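Local coordinates for iron-rich dpsA-homolog protein (Halobacterium salinarum, PDB 1TJO) that probably protects DNA from oxidative damage by taking up ferrous iron, oxidising it with hydrogen peroxide and storing it as ferric mineral inside a hollow twelve-subunit shell, at residues D32-D37 / H150-G155; A132-T137 / E154-L159. All coordinates share one frame; numbering follows the deposited sequence.

How the contacts relate
Both contacts lie inside the four-helix bundle of one subunit, their centres about 6 Å apart. Contact 1 joins helix 24-54 to helix 146-169, the first and last long helices of the chain; contact 2 joins helix 115-142 to that same last helix, and the two share Glu154 and Gly155. Along the sequence 32-37 comes first, then 132-137, then the overlapping pair 150-155 and 154-159. A probable hydrogen bond of 2.6 Å between Asp37 OD2 and His136 ND1 ties them together, and Leu152 packs on Thr137. Helix 146-169 thus buries apolar side chains inward while its other side carries Glu154 to an iron shared by three subunits.

Contact 1 of 2, residues D32-D37 / H150-G155; sequences DALNAD and HMLREG. With FE (Fe (III) ion), chain G; SO4 (sulfate ion), chain E.
Leu34 and Leu152 bring helices 24-54 and 146-169 together with their CA atoms 9.0 Å apart, the two segments running the same way as diagonal partners in the ferritin-like four-helix bundle. CD2 of Leu34 touches CD2 of Leu152 at 3.8 Å, the two leucines crossing at a slant. In both, CG is anti to the carbonyl carbon (chi1 -66° and -72°), which sends the branched ends into the core. Leucine suits both places, two such side chains, one from each helix, being long enough to meet between diagonal backbones. CD2 of Leu152 also lies 4.2 Å from OD2 of Asp37, whose polar partner is His136. Arg84 and Val85 of helix 60-87 pack on Leu34.

The other side of segment 150-155 faces two further subunits. His150 ND1 gives a nearly straight hydrogen bond to sulfate O2 at 2.8 Å, the sulfate lying at the ring edge, while its bond to O3 is weak and bent. Arg153 NH1 reaches the same O2 at 3.0 Å, and its NH2 and NE form salt bridges to Glu141 of its own chain and of the third subunit. Equivalent histidines and arginines of the second and third subunits complete this probably cationic pocket, where the sulfate is probably from the crystallisation liquor. Glu154 lays CG over one face of the imidazole, toward its rim. With an alanine at His150, the sulfate would probably lose its straightest donor from this subunit, and Glu154 the ring against which its chain rests. That glutamate, implicated in iron nucleation, binds the ferric ion together with Glu154 of the second and third subunits and three waters. Its OE2 lies 2.1 Å from the iron, while OE1 accepts a hydrogen bond from water 1 at 3.0 Å.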
ATOM      1  N   ASP A  32     -25.663  20.372  25.165  1.00 23.78           N
ATOM      2  CA  ASP A  32     -25.043  21.110  26.262  1.00 24.82           C
ATOM      3  C   ASP A  32     -23.783  20.414  26.742  1.00 23.72           C
ATOM      4  O   ASP A  32     -22.721  21.060  26.959  1.00 23.22           O
ATOM      5  CB  ASP A  32     -26.021  21.274  27.439  1.00 25.36           C
ATOM      6  CG  ASP A  32     -27.185  22.225  27.132  1.00 32.32           C
ATOM      7  OD1 ASP A  32     -27.205  22.875  26.055  1.00 39.26           O
ATOM      8  OD2 ASP A  32     -28.126  22.377  27.950  1.00 36.82           O
ATOM      9  N   ALA A  33     -23.864  19.092  26.812  1.00 21.58           N
ATOM     10  CA  ALA A  33     -22.746  18.291  27.289  1.00 21.66           C
ATOM     11  C   ALA A  33     -21.634  18.235  26.247  1.00 21.32           C
ATOM     12  O   ALA A  33     -20.477  18.482  26.569  1.00 21.35           O
ATOM     13  CB  ALA A  33     -23.199  16.929  27.619  1.00 21.77           C
ATOM     14  N   LEU A  34     -21.991  17.922  25.006  1.00 20.34           N
ATOM     15  CA  LEU A  34     -21.007  17.783  23.948  1.00 21.06           C
ATOM     16  C   LEU A  34     -20.256  19.117  23.700  1.00 20.67           C
ATOM     17  O   LEU A  34     -19.051  19.117  23.462  1.00 19.12           O
ATOM     18  CB  LEU A  34     -21.683  17.309  22.663  1.00 22.13           C
ATOM     19  CG  LEU A  34     -22.271  15.886  22.700  1.00 24.97           C
ATOM     20  CD1 LEU A  34     -23.145  15.679  21.523  1.00 27.31           C
ATOM     21  CD2 LEU A  34     -21.168  14.878  22.719  1.00 28.90           C
ATOM     22  N   ASN A  35     -20.959  20.232  23.692  1.00 19.51           N
ATOM     23  CA  ASN A  35     -20.322  21.541  23.446  1.00 19.13           C
ATOM     24  C   ASN A  35     -19.326  21.895  24.539  1.00 19.70           C
ATOM     25  O   ASN A  35     -18.247  22.477  24.293  1.00 18.13           O
ATOM     26  CB  ASN A  35     -21.376  22.655  23.288  1.00 20.21           C
ATOM     27  CG  ASN A  35     -21.424  23.214  21.877  1.00 18.95           C
ATOM     28  OD1 ASN A  35     -20.487  22.976  21.084  1.00 19.23           O
ATOM     29  ND2 ASN A  35     -22.484  23.948  21.552  1.00 20.48           N
ATOM     30  N   ALA A  36     -19.676  21.529  25.772  1.00 20.36           N
ATOM     31  CA  ALA A  36     -18.776  21.792  26.887  1.00 20.92           C
ATOM     32  C   ALA A  36     -17.490  20.964  26.717  1.00 21.02           C
ATOM     33  O   ALA A  36     -16.369  21.477  26.919  1.00 20.94           O
ATOM     34  CB  ALA A  36     -19.501  21.459  28.200  1.00 22.42           C
ATOM     35  N   ASP A  37     -17.665  19.704  26.316  1.00 19.72           N
ATOM     36  CA  ASP A  37     -16.558  18.788  26.005  1.00 21.55           C
ATOM     37  C   ASP A  37     -15.734  19.317  24.868  1.00 19.88           C
ATOM     38  O   ASP A  37     -14.536  19.331  24.942  1.00 20.95           O
ATOM     39  CB  ASP A  37     -17.032  17.391  25.650  1.00 21.70           C
ATOM     40  CG  ASP A  37     -17.547  16.632  26.830  1.00 29.81           C
ATOM     41  OD1 ASP A  37     -17.220  17.042  27.986  1.00 34.14           O
ATOM     42  OD2 ASP A  37     -18.303  15.624  26.678  1.00 34.39           O
ATOM     43  N   HIS A 150     -21.996   5.739  22.447  1.00 19.75           N
ATOM     44  CA  HIS A 150     -20.975   4.906  21.767  1.00 20.03           C
ATOM     45  C   HIS A 150     -19.786   5.793  21.304  1.00 19.17           C
ATOM     46  O   HIS A 150     -18.631   5.496  21.561  1.00 18.96           O
ATOM     47  CB  HIS A 150     -21.576   4.212  20.567  1.00 19.77           C
ATOM     48  CG  HIS A 150     -20.587   3.416  19.778  1.00 24.73           C
ATOM     49  ND1 HIS A 150     -20.022   2.268  20.267  1.00 26.40           N
ATOM     50  CD2 HIS A 150     -20.097   3.584  18.527  1.00 27.37           C
ATOM     51  CE1 HIS A 150     -19.179   1.790  19.374  1.00 23.66           C
ATOM     52  NE2 HIS A 150     -19.211   2.562  18.300  1.00 26.83           N
ATOM     53  N   MET A 151     -20.098   6.912  20.680  1.00 19.39           N
ATOM     54  CA  MET A 151     -19.097   7.834  20.200  1.00 20.44           C
ATOM     55  C   MET A 151     -18.234   8.356  21.341  1.00 19.98           C
ATOM     56  O   MET A 151     -17.025   8.474  21.222  1.00 19.42           O
ATOM     57  CB  MET A 151     -19.770   8.987  19.496  1.00 20.48           C
ATOM     58  CG  MET A 151     -18.809   9.984  18.922  1.00 27.72           C
ATOM     59  SD  MET A 151     -19.603  11.506  18.481  1.00 38.16           S
ATOM     60  CE  MET A 151     -21.091  10.868  17.763  1.00 39.28           C
ATOM     61  N   LEU A 152     -18.877   8.690  22.457  1.00 19.02           N
ATOM     62  CA  LEU A 152     -18.164   9.217  23.607  1.00 19.26           C
ATOM     63  C   LEU A 152     -17.227   8.156  24.155  1.00 19.98           C
ATOM     64  O   LEU A 152     -16.091   8.474  24.508  1.00 19.27           O
ATOM     65  CB  LEU A 152     -19.150   9.673  24.677  1.00 20.15           C
ATOM     66  CG  LEU A 152     -19.937  10.943  24.357  1.00 19.51           C
ATOM     67  CD1 LEU A 152     -21.075  11.164  25.262  1.00 20.68           C
ATOM     68  CD2 LEU A 152     -19.035  12.145  24.378  1.00 22.30           C
ATOM     69  N   ARG A 153     -17.678   6.900  24.195  1.00 19.69           N
ATOM     70  CA  ARG A 153     -16.815   5.824  24.712  1.00 20.96           C
ATOM     71  C   ARG A 153     -15.596   5.582  23.807  1.00 19.88           C
ATOM     72  O   ARG A 153     -14.491   5.339  24.264  1.00 20.33           O
ATOM     73  CB  ARG A 153     -17.616   4.530  24.909  1.00 21.81           C
ATOM     74  CG  ARG A 153     -18.534   4.562  26.090  1.00 26.10           C
ATOM     75  CD  ARG A 153     -19.337   3.266  26.237  1.00 28.56           C
ATOM     76  NE  ARG A 153     -20.615   3.499  26.872  1.00 37.79           N
ATOM     77  CZ  ARG A 153     -21.799   3.306  26.322  1.00 32.71           C
ATOM     78  NH1 ARG A 153     -21.985   2.827  25.079  1.00 32.73           N
ATOM     79  NH2 ARG A 153     -22.818   3.587  27.051  1.00 37.13           N
ATOM     80  N   GLU A 154     -15.809   5.650  22.508  1.00 20.29           N
ATOM     81  CA  GLU A 154     -14.731   5.459  21.522  1.00 21.80           C
ATOM     82  C   GLU A 154     -13.666   6.542  21.685  1.00 22.84           C
ATOM     83  O   GLU A 154     -12.484   6.245  21.614  1.00 25.42           O
ATOM     84  CB  GLU A 154     -15.328   5.462  20.117  1.00 22.49           C
ATOM     85  CG  GLU A 154     -16.203   4.217  19.801  1.00 23.75           C
ATOM     86  CD  GLU A 154     -15.500   3.110  19.021  1.00 28.20           C
ATOM     87  OE1 GLU A 154     -14.482   3.432  18.359  1.00 31.37           O
ATOM     88  OE2 GLU A 154     -15.952   1.906  19.062  1.00 25.30           O
ATOM     89  N   GLY A 155     -14.097   7.778  21.960  1.00 22.18           N
ATOM     90  CA  GLY A 155     -13.222   8.906  22.260  1.00 22.34           C
ATOM     91  C   GLY A 155     -12.533   8.760  23.599  1.00 21.95           C
ATOM     92  O   GLY A 155     -11.324   8.979  23.740  1.00 22.07           O
TER
HETATM   93 FE    FE G1306     -15.433   0.257  17.899  1.00 30.81          FE
HETATM   94  S   SO4 E1201     -19.858   0.316  23.004  1.00 39.66           S
HETATM   95  O1  SO4 E1201     -19.105   0.586  24.219  1.00 39.66           O
HETATM   96  O2  SO4 E1201     -20.840   1.379  22.756  1.00 39.57           O
HETATM   97  O3  SO4 E1201     -18.869   0.333  21.873  1.00 37.40           O
HETATM   98  O4  SO4 E1201     -20.464  -1.005  23.113  1.00 35.17           O
HETATM   99  O   HOH W   1     -13.408   0.661  18.003  1.00 29.74           O
HETATM  100  O   HOH W   2     -14.969  -1.399  16.682  1.00 28.18           O
HETATM  101  O   HOH W   3     -15.525   1.349  16.120  1.00 27.14           O

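Contact 2 of 2, residues A132-T137 / E154-L159; sequences ATREHT and EGLIEL. With FE (Fe (III) ion), chain G.
Leu156 fills the space between helices 115-142 and 146-169 by touching two neighbouring residues with different parts of its side chain. Its CB lies 3.9 Å from CG2 of Thr133, and CD1 packs at 4.0 Å against CB of the same threonine, the two side chains sliding past each other in opposite directions. The second methyl, CD2, meets CG of Arg134 at 4.0 Å, crossing the arginine chain at about a right angle. CG of Leu156 stands anti to the backbone N (chi1 180°), which aims the isobutyl group at the other helix; the turn about the next bond then parts the methyls between Thr133 and Arg134.

The helices are close here, with the CA atoms of Thr133 and Leu156 6.7 Å apart, and a small beta-branched residue fits. Thr133 offers its methyl to the leucine while its hydroxyl bonds back to the carbonyl oxygen of Ile129 in its own helix, so the polar atom is satisfied within the buried interface. Arg134 is likewise divided: its extended methylene chain serves as apolar surface, and the guanidinium goes on to a salt bridge with Glu160 and a hydrogen bond to the carbonyl oxygen of Leu20 of the third subunit.

Around this core, Ile130 packs on Leu156, as does His146 of the third subunit. The two antiparallel helices form one side of an all-helical bundle without strands: Leu159 rests on Thr73 and Val77 of helix 60-87, and His136 leans on Ala33 of helix 24-54.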
ATOM      1  N   ALA A 132     -15.631  14.256  32.956  1.00 20.43           N
ATOM      2  CA  ALA A 132     -16.825  14.753  32.276  1.00 21.03           C
ATOM      3  C   ALA A 132     -17.352  13.816  31.207  1.00 20.57           C
ATOM      4  O   ALA A 132     -18.565  13.601  31.126  1.00 20.68           O
ATOM      5  CB  ALA A 132     -16.591  16.129  31.708  1.00 22.04           C
ATOM      6  N   THR A 133     -16.452  13.193  30.443  1.00 20.28           N
ATOM      7  CA  THR A 133     -16.877  12.305  29.397  1.00 20.13           C
ATOM      8  C   THR A 133     -17.603  11.106  29.967  1.00 19.56           C
ATOM      9  O   THR A 133     -18.577  10.635  29.410  1.00 17.87           O
ATOM     10  CB  THR A 133     -15.684  11.866  28.548  1.00 21.60           C
ATOM     11  OG1 THR A 133     -15.113  13.056  27.958  1.00 21.26           O
ATOM     12  CG2 THR A 133     -16.172  10.925  27.398  1.00 22.09           C
ATOM     13  N   ARG A 134     -17.119  10.607  31.087  1.00 18.43           N
ATOM     14  CA  ARG A 134     -17.802   9.514  31.757  1.00 20.18           C
ATOM     15  C   ARG A 134     -19.226   9.894  32.136  1.00 20.02           C
ATOM     16  O   ARG A 134     -20.142   9.109  31.919  1.00 21.46           O
ATOM     17  CB  ARG A 134     -17.036   9.095  32.996  1.00 20.98           C
ATOM     18  CG  ARG A 134     -15.818   8.239  32.726  1.00 21.28           C
ATOM     19  CD  ARG A 134     -15.067   7.888  33.986  1.00 23.72           C
ATOM     20  NE  ARG A 134     -13.766   7.343  33.701  1.00 23.00           N
ATOM     21  CZ  ARG A 134     -12.657   7.552  34.391  1.00 22.65           C
ATOM     22  NH1 ARG A 134     -12.669   8.241  35.513  1.00 24.34           N
ATOM     23  NH2 ARG A 134     -11.533   6.984  33.992  1.00 22.09           N
ATOM     24  N   GLU A 135     -19.378  11.080  32.710  1.00 20.36           N
ATOM     25  CA  GLU A 135     -20.703  11.623  33.050  1.00 22.01           C
ATOM     26  C   GLU A 135     -21.589  11.759  31.832  1.00 20.90           C
ATOM     27  O   GLU A 135     -22.774  11.405  31.848  1.00 21.20           O
ATOM     28  CB  GLU A 135     -20.538  12.970  33.736  1.00 23.65           C
ATOM     29  CG  GLU A 135     -19.892  12.870  35.119  1.00 30.68           C
ATOM     30  CD  GLU A 135     -19.697  14.221  35.819  1.00 38.09           C
ATOM     31  OE1 GLU A 135     -18.957  14.254  36.837  1.00 46.86           O
ATOM     32  OE2 GLU A 135     -20.266  15.252  35.388  1.00 43.01           O
ATOM     33  N   HIS A 136     -21.026  12.255  30.741  1.00 19.45           N
ATOM     34  CA  HIS A 136     -21.803  12.517  29.558  1.00 20.48           C
ATOM     35  C   HIS A 136     -22.196  11.226  28.860  1.00 19.67           C
ATOM     36  O   HIS A 136     -23.214  11.185  28.214  1.00 20.34           O
ATOM     37  CB  HIS A 136     -21.044  13.458  28.615  1.00 20.24           C
ATOM     38  CG  HIS A 136     -20.792  14.808  29.210  1.00 24.35           C
ATOM     39  ND1 HIS A 136     -19.780  15.644  28.784  1.00 25.06           N
ATOM     40  CD2 HIS A 136     -21.411  15.450  30.226  1.00 25.46           C
ATOM     41  CE1 HIS A 136     -19.802  16.751  29.505  1.00 26.27           C
ATOM     42  NE2 HIS A 136     -20.784  16.663  30.381  1.00 28.11           N
ATOM     43  N   THR A 137     -21.404  10.167  28.991  1.00 21.72           N
ATOM     44  CA  THR A 137     -21.788   8.897  28.424  1.00 22.69           C
ATOM     45  C   THR A 137     -23.023   8.333  29.116  1.00 23.31           C
ATOM     46  O   THR A 137     -23.959   7.876  28.480  1.00 24.39           O
ATOM     47  CB  THR A 137     -20.629   7.862  28.405  1.00 23.41           C
ATOM     48  OG1 THR A 137     -20.368   7.317  29.684  1.00 31.20           O
ATOM     49  CG2 THR A 137     -19.347   8.464  27.974  1.00 17.57           C
ATOM     50  N   GLU A 154     -15.809   5.650  22.508  1.00 20.29           N
ATOM     51  CA  GLU A 154     -14.731   5.459  21.522  1.00 21.80           C
ATOM     52  C   GLU A 154     -13.666   6.542  21.685  1.00 22.84           C
ATOM     53  O   GLU A 154     -12.484   6.245  21.614  1.00 25.42           O
ATOM     54  CB  GLU A 154     -15.328   5.462  20.117  1.00 22.49           C
ATOM     55  CG  GLU A 154     -16.203   4.217  19.801  1.00 23.75           C
ATOM     56  CD  GLU A 154     -15.500   3.110  19.021  1.00 28.20           C
ATOM     57  OE1 GLU A 154     -14.482   3.432  18.359  1.00 31.37           O
ATOM     58  OE2 GLU A 154     -15.952   1.906  19.062  1.00 25.30           O
ATOM     59  N   GLY A 155     -14.097   7.778  21.960  1.00 22.18           N
ATOM     60  CA  GLY A 155     -13.222   8.906  22.260  1.00 22.34           C
ATOM     61  C   GLY A 155     -12.533   8.760  23.599  1.00 21.95           C
ATOM     62  O   GLY A 155     -11.324   8.979  23.740  1.00 22.07           O
ATOM     63  N   LEU A 156     -13.298   8.358  24.596  1.00 21.48           N
ATOM     64  CA  LEU A 156     -12.785   8.227  25.945  1.00 21.73           C
ATOM     65  C   LEU A 156     -11.630   7.266  26.002  1.00 21.51           C
ATOM     66  O   LEU A 156     -10.624   7.531  26.702  1.00 21.84           O
ATOM     67  CB  LEU A 156     -13.901   7.751  26.890  1.00 21.54           C
ATOM     68  CG  LEU A 156     -13.546   7.546  28.347  1.00 23.35           C
ATOM     69  CD1 LEU A 156     -13.174   8.820  28.951  1.00 24.83           C
ATOM     70  CD2 LEU A 156     -14.727   6.957  29.109  1.00 21.82           C
ATOM     71  N   ILE A 157     -11.726   6.126  25.322  1.00 21.99           N
ATOM     72  CA  ILE A 157     -10.627   5.184  25.408  1.00 23.34           C
ATOM     73  C   ILE A 157      -9.309   5.776  24.830  1.00 22.40           C
ATOM     74  O   ILE A 157      -8.250   5.541  25.370  1.00 23.50           O
ATOM     75  CB  ILE A 157     -11.006   3.789  24.798  1.00 25.54           C
ATOM     76  CG1 ILE A 157      -9.920   2.767  25.166  1.00 31.51           C
ATOM     77  CG2 ILE A 157     -11.255   3.865  23.362  1.00 27.38           C
ATOM     78  CD1 ILE A 157      -8.916   2.517  24.129  1.00 37.22           C
ATOM     79  N   GLU A 158      -9.389   6.526  23.739  1.00 22.24           N
ATOM     80  CA  GLU A 158      -8.217   7.197  23.153  1.00 23.18           C
ATOM     81  C   GLU A 158      -7.645   8.267  24.076  1.00 20.79           C
ATOM     82  O   GLU A 158      -6.424   8.354  24.254  1.00 21.92           O
ATOM     83  CB  GLU A 158      -8.593   7.852  21.846  1.00 24.00           C
ATOM     84  CG  GLU A 158      -9.127   6.911  20.771  1.00 28.60           C
ATOM     85  CD  GLU A 158      -8.236   5.746  20.437  1.00 38.50           C
ATOM     86  OE1 GLU A 158      -6.978   5.897  20.484  1.00 41.79           O
ATOM     87  OE2 GLU A 158      -8.795   4.655  20.090  1.00 42.92           O
ATOM     88  N   LEU A 159      -8.514   9.041  24.716  1.00 20.28           N
ATOM     89  CA  LEU A 159      -8.062  10.101  25.635  1.00 20.39           C
ATOM     90  C   LEU A 159      -7.452   9.471  26.879  1.00 20.30           C
ATOM     91  O   LEU A 159      -6.413   9.958  27.369  1.00 20.17           O
ATOM     92  CB  LEU A 159      -9.218  11.037  25.962  1.00 22.11           C
ATOM     93  CG  LEU A 159      -9.664  11.999  24.867  1.00 26.15           C
ATOM     94  CD1 LEU A 159      -9.574  11.479  23.480  1.00 35.06           C
ATOM     95  CD2 LEU A 159     -11.081  12.511  25.191  1.00 29.46           C
TER
HETATM   96 FE    FE G1306     -15.433   0.257  17.899  1.00 30.81          FE
HETATM   97  O   HOH W   1     -13.408   0.661  18.003  1.00 29.74           O
HETATM   98  O   HOH W   2     -14.969  -1.399  16.682  1.00 28.18           O
HETATM   99  O   HOH W   3     -15.525   1.349  16.120  1.00 27.14           O